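Local structure of N5-carboxyaminoimidazole ribonucleotide synthetase (3QFF) at residues 11-16 with 36-41; 18-23 with 77-82; 27-32 with 296-301; 57-62 with 70-75. The protein probably catalyses the ATP-dependent carboxylation of 5-aminoimidazole ribonucleotide with bicarbonate to N5-carboxyaminoimidazole ribonucleotide in purine biosynthesis. All blocks are in the same frame, centred on the assembly; numbering follows the deposited sequence.

Contact 1. Residues 11-16 with 36-41; sequences ILPGKT and MGYKIA
One face of the Tyr38 ring carries Pro13, whose CA sits 3.9 Å from the ring centroid and off toward the rim, a CH-pi contact. At the edge, the carbonyl O of Ile11 lies in the ring plane and takes a hydrogen bond of 2.6 Å from Tyr38 OH, within the carbonyl plane. Lys15 O is also at the edge, near the plane, 3.5 Å from Tyr38 CD1. With CG placed beside its own backbone N (chi1 -70°), Tyr38 brings the ring against the type II turn from Leu12 to Lys15, which closes through Lys15 N to Leu12 O and has Gly14 at its positive-phi position. Beyond the turn the chain enters the first strand of a Rossmann-like parallel sheet: Lys39 N binds Lys15 O at 2.9 Å, and Thr16 pairs with Lys39 in a parallel bridge. Segment 36-41 arrives from helix 24-35, so the two strands are joined by a beta-alpha-beta crossover; Gly37 is the C-prime residue of the Schellman motif ending that helix. Thr16 and Lys39 run side by side on one sheet face, OG1 of Thr16 lying 3.5 Å from CD of the extended lysine. Pro13 CB covers Met36 O at 3.3 Å, a buried carbonyl with no polar partner in the model. Pro13 and Met36 also pack on Leu343 and Leu341 of the second subunit.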
loop_
_atom_site.group_PDB
_atom_site.type_symbol
_atom_site.label_atom_id
_atom_site.label_comp_id
_atom_site.label_asym_id
_atom_site.label_seq_id
_atom_site.Cartn_x
_atom_site.Cartn_y
_atom_site.Cartn_z
ATOM N N ILE A 11 -1.685 -20.459 -4.247
ATOM C CA ILE A 11 -0.613 -20.230 -3.269
ATOM C C ILE A 11 -1.146 -19.318 -2.158
ATOM O O ILE A 11 -1.320 -18.107 -2.356
ATOM C CB ILE A 11 0.643 -19.604 -3.923
ATOM C CG1 ILE A 11 1.087 -20.377 -5.179
ATOM C CG2 ILE A 11 1.777 -19.444 -2.906
ATOM C CD1 ILE A 11 1.506 -21.887 -4.924
ATOM N N LEU A 12 -1.394 -19.914 -0.996
ATOM C CA LEU A 12 -2.055 -19.223 0.110
ATOM C C LEU A 12 -1.158 -18.257 0.873
ATOM O O LEU A 12 0.053 -18.476 0.985
ATOM C CB LEU A 12 -2.659 -20.239 1.096
ATOM C CG LEU A 12 -3.842 -21.062 0.592
ATOM C CD1 LEU A 12 -4.229 -22.173 1.597
ATOM C CD2 LEU A 12 -5.034 -20.156 0.244
ATOM N N PRO A 13 -1.757 -17.192 1.429
ATOM C CA PRO A 13 -1.054 -16.334 2.389
ATOM C C PRO A 13 -0.290 -17.167 3.402
ATOM O O PRO A 13 -0.801 -18.195 3.859
ATOM C CB PRO A 13 -2.190 -15.598 3.067
ATOM C CG PRO A 13 -3.197 -15.405 1.923
ATOM C CD PRO A 13 -3.120 -16.696 1.141
ATOM N N GLY A 14 0.940 -16.753 3.711
ATOM C CA GLY A 14 1.778 -17.491 4.647
ATOM C C GLY A 14 2.903 -18.214 3.931
ATOM O O GLY A 14 3.940 -18.487 4.524
ATOM N N LYS A 15 2.707 -18.511 2.647
ATOM C CA LYS A 15 3.759 -19.134 1.840
ATOM C C LYS A 15 4.788 -18.088 1.419
ATOM O O LYS A 15 4.562 -16.888 1.580
ATOM C CB LYS A 15 3.167 -19.808 0.596
ATOM C CG LYS A 15 2.160 -20.925 0.869
ATOM C CD LYS A 15 2.819 -22.183 1.446
ATOM C CE LYS A 15 1.892 -23.391 1.298
ATOM N NZ LYS A 15 0.591 -23.119 1.984
ATOM N N THR A 16 5.893 -18.557 0.843
ATOM C CA THR A 16 6.993 -17.705 0.408
ATOM C C THR A 16 6.940 -17.465 -1.098
ATOM O O THR A 16 6.899 -18.414 -1.908
ATOM C CB THR A 16 8.373 -18.333 0.769
ATOM O OG1 THR A 16 8.428 -18.594 2.177
ATOM C CG2 THR A 16 9.534 -17.423 0.363
ATOM N N MET A 36 -0.659 -8.924 2.392
ATOM C CA MET A 36 -1.495 -10.109 2.314
ATOM C C MET A 36 -0.905 -11.284 3.087
ATOM O O MET A 36 -1.424 -12.389 3.015
ATOM C CB MET A 36 -1.716 -10.498 0.845
ATOM C CG MET A 36 -2.920 -9.814 0.198
ATOM S SD MET A 36 -3.204 -10.317 -1.525
ATOM C CE MET A 36 -1.744 -9.640 -2.287
ATOM N N GLY A 37 0.187 -11.038 3.805
ATOM C CA GLY A 37 0.761 -12.014 4.717
ATOM C C GLY A 37 1.651 -13.057 4.069
ATOM O O GLY A 37 1.821 -14.138 4.628
ATOM N N TYR A 38 2.197 -12.749 2.890
ATOM C CA TYR A 38 3.211 -13.601 2.264
ATOM C C TYR A 38 4.604 -13.325 2.822
ATOM O O TYR A 38 4.911 -12.210 3.260
ATOM C CB TYR A 38 3.218 -13.438 0.735
ATOM C CG TYR A 38 2.001 -14.020 0.091
ATOM C CD1 TYR A 38 1.916 -15.387 -0.175
ATOM C CD2 TYR A 38 0.903 -13.212 -0.221
ATOM C CE1 TYR A 38 0.786 -15.936 -0.748
ATOM C CE2 TYR A 38 -0.247 -13.756 -0.800
ATOM C CZ TYR A 38 -0.298 -15.113 -1.062
ATOM O OH TYR A 38 -1.435 -15.638 -1.632
ATOM N N LYS A 39 5.435 -14.362 2.805
ATOM C CA LYS A 39 6.860 -14.249 3.107
ATOM C C LYS A 39 7.591 -14.046 1.779
ATOM O O LYS A 39 7.113 -14.488 0.738
ATOM C CB LYS A 39 7.320 -15.531 3.824
ATOM C CG LYS A 39 8.816 -15.617 4.114
ATOM C CD LYS A 39 9.121 -16.779 5.095
ATOM C CE LYS A 39 10.636 -17.011 5.226
ATOM N NZ LYS A 39 10.963 -18.077 6.231
ATOM N N ILE A 40 8.729 -13.360 1.807
ATOM C CA ILE A 40 9.438 -12.998 0.588
ATOM C C ILE A 40 10.898 -13.450 0.607
ATOM O O ILE A 40 11.630 -13.184 1.573
ATOM C CB ILE A 40 9.405 -11.452 0.344
ATOM C CG1 ILE A 40 7.958 -10.926 0.290
ATOM C CG2 ILE A 40 10.219 -11.058 -0.929
ATOM C CD1 ILE A 40 7.127 -11.449 -0.869
ATOM N N ALA A 41 11.309 -14.137 -0.459
ATOM C CA ALA A 41 12.733 -14.414 -0.710
ATOM C C ALA A 41 13.150 -13.707 -1.992
ATOM O O ALA A 41 12.389 -13.680 -2.962
ATOM C CB ALA A 41 12.981 -15.926 -0.809
#

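Contact 2. Residues 18-23 with 77-82; sequences GIIGGG and DVVTYE
Gly18 and Ile20 pair with residues 78-82 through four backbone hydrogen bonds that satisfy both their N-H and C=O groups. Gly18 N gives to Val78 O at 2.9 Å, and Gly18 O accepts from Thr80 N. One step on, Ile20 N gives to Thr80 O, while Ile20 O accepts from Glu82 N at 2.8 Å. The strands are parallel, at 26° to each other, and these are an inner strand and an outermost strand of the four-stranded Rossmann-like sheet in the preATP-grasp part of the chain. Past the strand, Gly21, Gly22 and Gly23 form a turn into helix 24-35; Gly21 and Gly23, with Gly26, fit a GxGxxG pattern of Rossmann type. Glu82 is extended beyond CG, its carboxylate reaching this turn: OE1 accepts from Gly23 N, the N-cap residue, at 2.7 Å on its syn side. Its OE2 is held by Gly26 N, so the carboxylate binds the first turn of the helix and probably gains from the helix dipole. Gly22 N, 3.4 Å from Glu82 OE1 at a poor angle, is instead bonded to Asp44 OD2. Gly21 O is buried and has no partner in the model. Thr80 OG1 is bonded to Gln102 OE1 and His298 NE2, and Thr80 CG2 packs 4.1 Å from Ile19 CG1. On the other sheet face Ile20 CD1 meets Val79 CG1 at 4.0 Å.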
loop_
_atom_site.group_PDB
_atom_site.type_symbol
_atom_site.label_atom_id
_atom_site.label_comp_id
_atom_site.label_asym_id
_atom_site.label_seq_id
_atom_site.Cartn_x
_atom_site.Cartn_y
_atom_site.Cartn_z
ATOM N N GLY A 18 9.235 -16.082 -4.016
ATOM C CA GLY A 18 10.616 -15.835 -4.400
ATOM C C GLY A 18 10.698 -14.974 -5.643
ATOM O O GLY A 18 10.043 -15.252 -6.656
ATOM N N ILE A 19 11.522 -13.937 -5.569
ATOM C CA ILE A 19 11.641 -12.965 -6.647
ATOM C C ILE A 19 13.072 -12.948 -7.198
ATOM O O ILE A 19 14.041 -12.793 -6.444
ATOM C CB ILE A 19 11.251 -11.539 -6.167
ATOM C CG1 ILE A 19 9.835 -11.544 -5.553
ATOM C CG2 ILE A 19 11.386 -10.528 -7.331
ATOM C CD1 ILE A 19 9.390 -10.211 -4.920
ATOM N N ILE A 20 13.192 -13.123 -8.511
ATOM C CA ILE A 20 14.478 -12.992 -9.186
ATOM C C ILE A 20 14.667 -11.535 -9.634
ATOM O O ILE A 20 14.016 -11.061 -10.571
ATOM C CB ILE A 20 14.622 -13.967 -10.378
ATOM C CG1 ILE A 20 14.418 -15.417 -9.916
ATOM C CG2 ILE A 20 15.996 -13.791 -11.083
ATOM C CD1 ILE A 20 14.261 -16.402 -11.034
ATOM N N GLY A 21 15.576 -10.850 -8.959
ATOM C CA GLY A 21 15.853 -9.447 -9.217
ATOM C C GLY A 21 15.353 -8.634 -8.044
ATOM O O GLY A 21 14.198 -8.765 -7.650
ATOM N N GLY A 22 16.222 -7.801 -7.480
ATOM C CA GLY A 22 15.907 -7.114 -6.232
ATOM C C GLY A 22 15.799 -5.612 -6.338
ATOM O O GLY A 22 15.968 -4.922 -5.332
ATOM N N GLY A 23 15.540 -5.108 -7.549
ATOM C CA GLY A 23 15.352 -3.681 -7.784
ATOM C C GLY A 23 13.973 -3.196 -7.318
ATOM O O GLY A 23 13.259 -3.893 -6.599
ATOM N N ASP A 77 7.504 -21.129 -2.554
ATOM C CA ASP A 77 6.277 -21.791 -2.998
ATOM C C ASP A 77 5.822 -21.342 -4.385
ATOM O O ASP A 77 5.125 -22.083 -5.092
ATOM C CB ASP A 77 5.195 -21.579 -1.950
ATOM C CG ASP A 77 5.616 -22.146 -0.595
ATOM O OD1 ASP A 77 5.426 -23.372 -0.386
ATOM O OD2 ASP A 77 6.175 -21.384 0.227
ATOM N N VAL A 78 6.225 -20.133 -4.768
ATOM C CA VAL A 78 6.000 -19.618 -6.123
ATOM C C VAL A 78 7.169 -18.702 -6.450
ATOM O O VAL A 78 7.676 -17.988 -5.571
ATOM C CB VAL A 78 4.606 -18.903 -6.287
ATOM C CG1 VAL A 78 4.451 -17.714 -5.337
ATOM C CG2 VAL A 78 4.357 -18.470 -7.760
ATOM N N VAL A 79 7.619 -18.749 -7.698
ATOM C CA VAL A 79 8.717 -17.899 -8.165
ATOM C C VAL A 79 8.220 -16.920 -9.247
ATOM O O VAL A 79 7.494 -17.308 -10.163
ATOM C CB VAL A 79 9.910 -18.755 -8.687
ATOM C CG1 VAL A 79 11.074 -17.875 -9.191
ATOM C CG2 VAL A 79 10.418 -19.708 -7.584
ATOM N N THR A 80 8.613 -15.658 -9.122
ATOM C CA THR A 80 8.394 -14.661 -10.162
ATOM C C THR A 80 9.708 -13.913 -10.385
ATOM O O THR A 80 10.694 -14.134 -9.669
ATOM C CB THR A 80 7.193 -13.697 -9.819
ATOM O OG1 THR A 80 6.993 -12.760 -10.886
ATOM C CG2 THR A 80 7.447 -12.934 -8.520
ATOM N N TYR A 81 9.737 -13.047 -11.390
ATOM C CA TYR A 81 10.958 -12.314 -11.718
ATOM C C TYR A 81 10.678 -10.843 -11.964
ATOM O O TYR A 81 9.614 -10.472 -12.473
ATOM C CB TYR A 81 11.598 -12.903 -12.986
ATOM C CG TYR A 81 10.638 -12.880 -14.160
ATOM C CD1 TYR A 81 9.838 -13.985 -14.458
ATOM C CD2 TYR A 81 10.491 -11.728 -14.936
ATOM C CE1 TYR A 81 8.924 -13.947 -15.527
ATOM C CE2 TYR A 81 9.588 -11.678 -15.989
ATOM C CZ TYR A 81 8.814 -12.781 -16.280
ATOM O OH TYR A 81 7.929 -12.704 -17.322
ATOM N N GLU A 82 11.664 -10.017 -11.626
ATOM C CA GLU A 82 11.738 -8.636 -12.094
ATOM C C GLU A 82 12.787 -8.577 -13.204
ATOM O O GLU A 82 12.614 -7.879 -14.213
ATOM C CB GLU A 82 12.151 -7.711 -10.945
ATOM C CG GLU A 82 13.052 -6.554 -11.400
ATOM C CD GLU A 82 13.694 -5.829 -10.257
ATOM O OE1 GLU A 82 14.910 -6.021 -10.040
ATOM O OE2 GLU A 82 12.982 -5.061 -9.587
#

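Contact 3. Residues 27-32 with 296-301; sequences RMMALA and GQHIRA
Met29 on helix 24-35 and His298 on helix 294-303 meet at one end of a buried helix-helix packing. The helix that follows the first strand of the Rossmann-like sheet is here crossed by one from far later in the sequence, the short axes lying 8.8 Å apart at an angle of -70°. The Met29 chain runs straight beyond CG and places its terminal CE over one face of the imidazole, 4.0 Å from the ring centroid, in a CH-pi contact. Its SD comes in obliquely near His298 CD2, so the ring is met by both the sulfur and its methyl. The ring itself is fixed by bonds to both nitrogens: ND1 bonds Thr257 OG1 of strand 256-264 and NE2 bonds Thr80 OG1. A second close point lies where Ala32 CB rests 3.7 Å from Gly296 N and the CA atoms of Ala32 and Gly296 are 5.2 Å apart. A third is Ile299 CG1 on Met29 O, at 3.7 Å. Around Ile299 the side chains fit more loosely: its CD1 is 4.4 Å from Met29 CB, and its CG1 is 4.5 Å from Ala32 CB. Ala32 is partly exposed, whereas the Met29-His298 end is buried. Phe295 of the later helix also packs on Met29 and Ala32. The other flank of helix 24-35 turns to the dimer partner, Leu31 facing Leu31 of the second subunit. Within the later helix, Arg300 NH1 bonds Gly296 O at 3.0 Å, from above the carbonyl plane, opposite the face used by Arg300 N.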
loop_
_atom_site.group_PDB
_atom_site.type_symbol
_atom_site.label_atom_id
_atom_site.label_comp_id
_atom_site.label_asym_id
_atom_site.label_seq_id
_atom_site.Cartn_x
_atom_site.Cartn_y
_atom_site.Cartn_z
ATOM N N ARG A 27 10.905 -4.766 -4.933
ATOM C CA ARG A 27 10.521 -4.180 -3.645
ATOM C C ARG A 27 9.012 -3.913 -3.573
ATOM O O ARG A 27 8.357 -4.242 -2.584
ATOM C CB ARG A 27 11.294 -2.882 -3.410
ATOM C CG ARG A 27 10.893 -2.101 -2.144
ATOM C CD ARG A 27 11.599 -0.749 -2.183
ATOM N NE ARG A 27 11.368 0.104 -1.015
ATOM C CZ ARG A 27 12.139 0.134 0.073
ATOM N NH1 ARG A 27 13.176 -0.687 0.189
ATOM N NH2 ARG A 27 11.855 0.980 1.065
ATOM N N MET A 28 8.469 -3.325 -4.628
ATOM C CA MET A 28 7.041 -3.014 -4.650
ATOM C C MET A 28 6.128 -4.249 -4.731
ATOM O O MET A 28 5.058 -4.264 -4.107
ATOM C CB MET A 28 6.735 -1.989 -5.737
ATOM C CG MET A 28 7.201 -0.596 -5.322
ATOM S SD MET A 28 6.948 0.666 -6.569
ATOM C CE MET A 28 8.214 0.306 -7.793
ATOM N N MET A 29 6.556 -5.287 -5.448
ATOM C CA MET A 29 5.832 -6.581 -5.430
ATOM C C MET A 29 5.831 -7.103 -3.987
ATOM O O MET A 29 4.825 -7.609 -3.475
ATOM C CB MET A 29 6.563 -7.633 -6.292
ATOM C CG MET A 29 6.379 -7.562 -7.813
ATOM S SD MET A 29 7.373 -8.899 -8.585
ATOM C CE MET A 29 7.256 -8.505 -10.331
ATOM N N ALA A 30 6.994 -7.009 -3.357
ATOM C CA ALA A 30 7.202 -7.590 -2.034
ATOM C C ALA A 30 6.400 -6.862 -0.956
ATOM O O ALA A 30 5.879 -7.496 -0.033
ATOM C CB ALA A 30 8.692 -7.611 -1.695
ATOM N N LEU A 31 6.290 -5.540 -1.084
ATOM C CA LEU A 31 5.449 -4.744 -0.177
ATOM C C LEU A 31 3.971 -5.109 -0.293
ATOM O O LEU A 31 3.271 -5.232 0.720
ATOM C CB LEU A 31 5.671 -3.239 -0.392
ATOM C CG LEU A 31 7.021 -2.735 0.178
ATOM C CD1 LEU A 31 7.397 -1.386 -0.400
ATOM C CD2 LEU A 31 6.970 -2.643 1.704
ATOM N N ALA A 32 3.516 -5.317 -1.528
ATOM C CA ALA A 32 2.140 -5.739 -1.809
ATOM C C ALA A 32 1.880 -7.128 -1.218
ATOM O O ALA A 32 0.815 -7.396 -0.642
ATOM C CB ALA A 32 1.912 -5.762 -3.344
ATOM N N GLY A 296 -0.150 -5.418 -6.355
ATOM C CA GLY A 296 -1.163 -6.278 -5.726
ATOM C C GLY A 296 -1.797 -7.223 -6.740
ATOM O O GLY A 296 -2.088 -8.387 -6.416
ATOM N N GLN A 297 -2.014 -6.732 -7.962
ATOM C CA GLN A 297 -2.568 -7.559 -9.046
ATOM C C GLN A 297 -1.629 -8.682 -9.455
ATOM O O GLN A 297 -2.059 -9.820 -9.634
ATOM C CB GLN A 297 -2.941 -6.719 -10.283
ATOM C CG GLN A 297 -4.148 -5.823 -10.091
ATOM C CD GLN A 297 -5.472 -6.599 -9.979
ATOM O OE1 GLN A 297 -5.619 -7.498 -9.143
ATOM N NE2 GLN A 297 -6.439 -6.233 -10.810
ATOM N N HIS A 298 -0.349 -8.363 -9.600
ATOM C CA HIS A 298 0.647 -9.345 -10.028
ATOM C C HIS A 298 0.746 -10.497 -9.021
ATOM O O HIS A 298 0.788 -11.679 -9.412
ATOM C CB HIS A 298 2.021 -8.685 -10.229
ATOM C CG HIS A 298 3.072 -9.634 -10.723
ATOM N ND1 HIS A 298 3.204 -9.978 -12.051
ATOM C CD2 HIS A 298 4.039 -10.312 -10.062
ATOM C CE1 HIS A 298 4.207 -10.827 -12.188
ATOM N NE2 HIS A 298 4.721 -11.059 -10.991
ATOM N N ILE A 299 0.779 -10.150 -7.732
ATOM C CA ILE A 299 0.806 -11.172 -6.676
ATOM C C ILE A 299 -0.433 -12.088 -6.745
ATOM O O ILE A 299 -0.302 -13.323 -6.738
ATOM C CB ILE A 299 0.968 -10.555 -5.255
ATOM C CG1 ILE A 299 2.327 -9.843 -5.107
ATOM C CG2 ILE A 299 0.821 -11.638 -4.174
ATOM C CD1 ILE A 299 3.561 -10.691 -5.513
ATOM N N ARG A 300 -1.622 -11.487 -6.830
ATOM C CA ARG A 300 -2.878 -12.253 -6.937
ATOM C C ARG A 300 -2.877 -13.155 -8.159
ATOM O O ARG A 300 -3.326 -14.284 -8.071
ATOM C CB ARG A 300 -4.102 -11.337 -7.000
ATOM C CG ARG A 300 -4.363 -10.561 -5.728
ATOM C CD ARG A 300 -5.334 -9.383 -5.978
ATOM N NE ARG A 300 -5.855 -8.847 -4.722
ATOM C CZ ARG A 300 -5.217 -7.986 -3.921
ATOM N NH1 ARG A 300 -4.008 -7.538 -4.228
ATOM N NH2 ARG A 300 -5.792 -7.572 -2.788
ATOM N N ALA A 301 -2.385 -12.642 -9.287
ATOM C CA ALA A 301 -2.355 -13.381 -10.546
ATOM C C ALA A 301 -1.506 -14.656 -10.473
ATOM O O ALA A 301 -1.944 -15.728 -10.917
ATOM C CB ALA A 301 -1.857 -12.481 -11.712
#

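Contact 4. Residues 57-62 with 70-75; sequences IEIVAS and QHLAEI
Ile59 directs its CG1 anti to the carbonyl carbon (chi1 -59°) and keeps CD1 extended beyond it, which carries the methyl from the strand to the helix 66-74. There it meets the His71 ring, which comes from the helix side. The result is a crossing in which Ile59 CD1 stands 3.4 Å from His71 ND1, while CG1 of the same isoleucine lies 3.8 Å from that nitrogen. The methyl also touches the helix backbone at Leu72 N, 3.6 Å away, and Leu72 CB. In the plane of the imidazole, at its edge, is Glu74 OE2, 3.6 Å from His71 CD2. Ile75 has CG1 lodged between its backbone N and carbonyl carbon (chi1 68°), a setting that extends CD1 toward the strand, where it meets Ile57 CD1 end to end at 3.9 Å and lies 3.8 Å from the Ile57 CG2 branch. Ile75 CD1 thus lies against both Ile57 and Ile59 at the surface, Ile59 CD1 standing 4.3 Å from it. Deeper in, the Leu72 side chain packs on Ala41 and Leu43 of strand 39-44. Ile75 N bonds Leu72 O, which Ser76 OG also meets. This is the packing of a helix on an edge strand of a Rossmann-like sheet: strand 57-60, helix 66-74 and then strand 78-81 make a beta-alpha-beta crossover that spans the sheet from one edge to the other.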
loop_
_atom_site.group_PDB
_atom_site.type_symbol
_atom_site.label_atom_id
_atom_site.label_comp_id
_atom_site.label_asym_id
_atom_site.label_seq_id
_atom_site.Cartn_x
_atom_site.Cartn_y
_atom_site.Cartn_z
ATOM N N ILE A 57 14.153 -13.435 3.330
ATOM C CA ILE A 57 15.370 -14.146 2.921
ATOM C C ILE A 57 16.044 -13.443 1.731
ATOM O O ILE A 57 15.371 -13.068 0.766
ATOM C CB ILE A 57 15.058 -15.620 2.569
ATOM C CG1 ILE A 57 14.415 -16.318 3.772
ATOM C CG2 ILE A 57 16.318 -16.367 2.111
ATOM C CD1 ILE A 57 13.898 -17.712 3.482
ATOM N N GLU A 58 17.365 -13.270 1.811
ATOM C CA GLU A 58 18.156 -12.659 0.746
ATOM C C GLU A 58 19.243 -13.623 0.253
ATOM O O GLU A 58 20.038 -14.121 1.046
ATOM C CB GLU A 58 18.785 -11.354 1.247
ATOM C CG GLU A 58 19.703 -10.615 0.248
ATOM C CD GLU A 58 20.447 -9.426 0.883
ATOM O OE1 GLU A 58 20.834 -8.492 0.156
ATOM O OE2 GLU A 58 20.635 -9.403 2.118
ATOM N N ILE A 59 19.256 -13.893 -1.050
ATOM C CA ILE A 59 20.354 -14.621 -1.685
ATOM C C ILE A 59 21.145 -13.685 -2.597
ATOM O O ILE A 59 20.617 -13.151 -3.580
ATOM C CB ILE A 59 19.855 -15.855 -2.477
ATOM C CG1 ILE A 59 19.106 -16.811 -1.554
ATOM C CG2 ILE A 59 21.022 -16.571 -3.156
ATOM C CD1 ILE A 59 18.228 -17.810 -2.272
ATOM N N VAL A 60 22.417 -13.485 -2.266
ATOM C CA VAL A 60 23.259 -12.580 -3.027
ATOM C C VAL A 60 24.074 -13.412 -4.022
ATOM O O VAL A 60 25.044 -14.072 -3.633
ATOM C CB VAL A 60 24.133 -11.680 -2.093
ATOM C CG1 VAL A 60 24.994 -10.711 -2.902
ATOM C CG2 VAL A 60 23.241 -10.886 -1.145
ATOM N N ALA A 61 23.643 -13.401 -5.290
ATOM C CA ALA A 61 24.292 -14.165 -6.374
ATOM C C ALA A 61 24.010 -13.596 -7.772
ATOM O O ALA A 61 23.116 -12.767 -7.930
ATOM C CB ALA A 61 23.872 -15.625 -6.317
ATOM N N SER A 62 24.772 -14.054 -8.769
ATOM C CA SER A 62 24.556 -13.706 -10.179
ATOM C C SER A 62 23.276 -14.324 -10.721
ATOM O O SER A 62 22.882 -15.416 -10.310
ATOM C CB SER A 62 25.716 -14.213 -11.059
ATOM O OG SER A 62 26.953 -13.644 -10.686
ATOM N N GLN A 70 18.509 -22.259 -8.038
ATOM C CA GLN A 70 17.975 -23.479 -7.452
ATOM C C GLN A 70 17.696 -23.310 -5.968
ATOM O O GLN A 70 16.673 -23.778 -5.483
ATOM C CB GLN A 70 18.916 -24.668 -7.699
ATOM C CG GLN A 70 18.768 -25.247 -9.106
ATOM C CD GLN A 70 19.858 -26.236 -9.482
ATOM O OE1 GLN A 70 20.858 -26.382 -8.783
ATOM N NE2 GLN A 70 19.666 -26.916 -10.604
ATOM N N HIS A 71 18.606 -22.650 -5.255
ATOM C CA HIS A 71 18.414 -22.403 -3.832
ATOM C C HIS A 71 17.174 -21.524 -3.576
ATOM O O HIS A 71 16.402 -21.804 -2.676
ATOM C CB HIS A 71 19.671 -21.811 -3.185
ATOM C CG HIS A 71 19.539 -21.614 -1.708
ATOM N ND1 HIS A 71 20.011 -20.492 -1.058
ATOM C CD2 HIS A 71 18.951 -22.380 -0.758
ATOM C CE1 HIS A 71 19.726 -20.581 0.230
ATOM N NE2 HIS A 71 19.085 -21.716 0.438
ATOM N N LEU A 72 16.986 -20.483 -4.385
ATOM C CA LEU A 72 15.777 -19.648 -4.307
ATOM C C LEU A 72 14.522 -20.471 -4.547
ATOM O O LEU A 72 13.549 -20.369 -3.793
ATOM C CB LEU A 72 15.833 -18.493 -5.325
ATOM C CG LEU A 72 14.632 -17.537 -5.365
ATOM C CD1 LEU A 72 14.577 -16.678 -4.089
ATOM C CD2 LEU A 72 14.752 -16.643 -6.581
ATOM N N ALA A 73 14.547 -21.292 -5.588
ATOM C CA ALA A 73 13.387 -22.101 -5.932
ATOM C C ALA A 73 13.038 -23.065 -4.807
ATOM O O ALA A 73 11.858 -23.224 -4.474
ATOM C CB ALA A 73 13.625 -22.852 -7.242
ATOM N N GLU A 74 14.075 -23.670 -4.219
ATOM C CA GLU A 74 13.960 -24.668 -3.139
ATOM C C GLU A 74 13.232 -24.182 -1.904
ATOM O O GLU A 74 12.707 -24.992 -1.132
ATOM C CB GLU A 74 15.352 -25.059 -2.639
ATOM C CG GLU A 74 16.082 -26.062 -3.457
ATOM C CD GLU A 74 17.417 -26.421 -2.828
ATOM O OE1 GLU A 74 17.913 -27.510 -3.142
ATOM O OE2 GLU A 74 17.957 -25.627 -2.013
ATOM N N ILE A 75 13.262 -22.876 -1.678
ATOM C CA ILE A 75 12.656 -22.302 -0.484
ATOM C C ILE A 75 11.437 -21.436 -0.799
ATOM O O ILE A 75 10.876 -20.791 0.094
ATOM C CB ILE A 75 13.685 -21.510 0.317
ATOM C CG1 ILE A 75 14.093 -20.249 -0.470
ATOM C CG2 ILE A 75 14.870 -22.430 0.674
ATOM C CD1 ILE A 75 15.099 -19.375 0.199
#

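How the contacts relate
Contacts 1, 2 and 4 share the one parallel sheet: Ala41 O of contact 1 bonds Ile19 N of contact 2 at 2.8 Å, and Ile40 O of contact 1 bonds Ile57 N of contact 4 at 3.1 Å. Helix 66-74 of contact 4 lies on the Ile20 and Val79 face, Leu72 CD2 pressing on Ile20 CG1 at 3.6 Å. Helix 24-35 of contact 3 lies on the Ile19 and Thr80 face, joined by the 2.8 Å bond between Thr80 OG1 and His298 NE2. Contacts 3 and 4 do not touch, their centres being 19 Å apart. Contacts 1 and 3 both reach the second subunit. The ADP pocket is formed by residues between 113 and 274, none belonging to these segments.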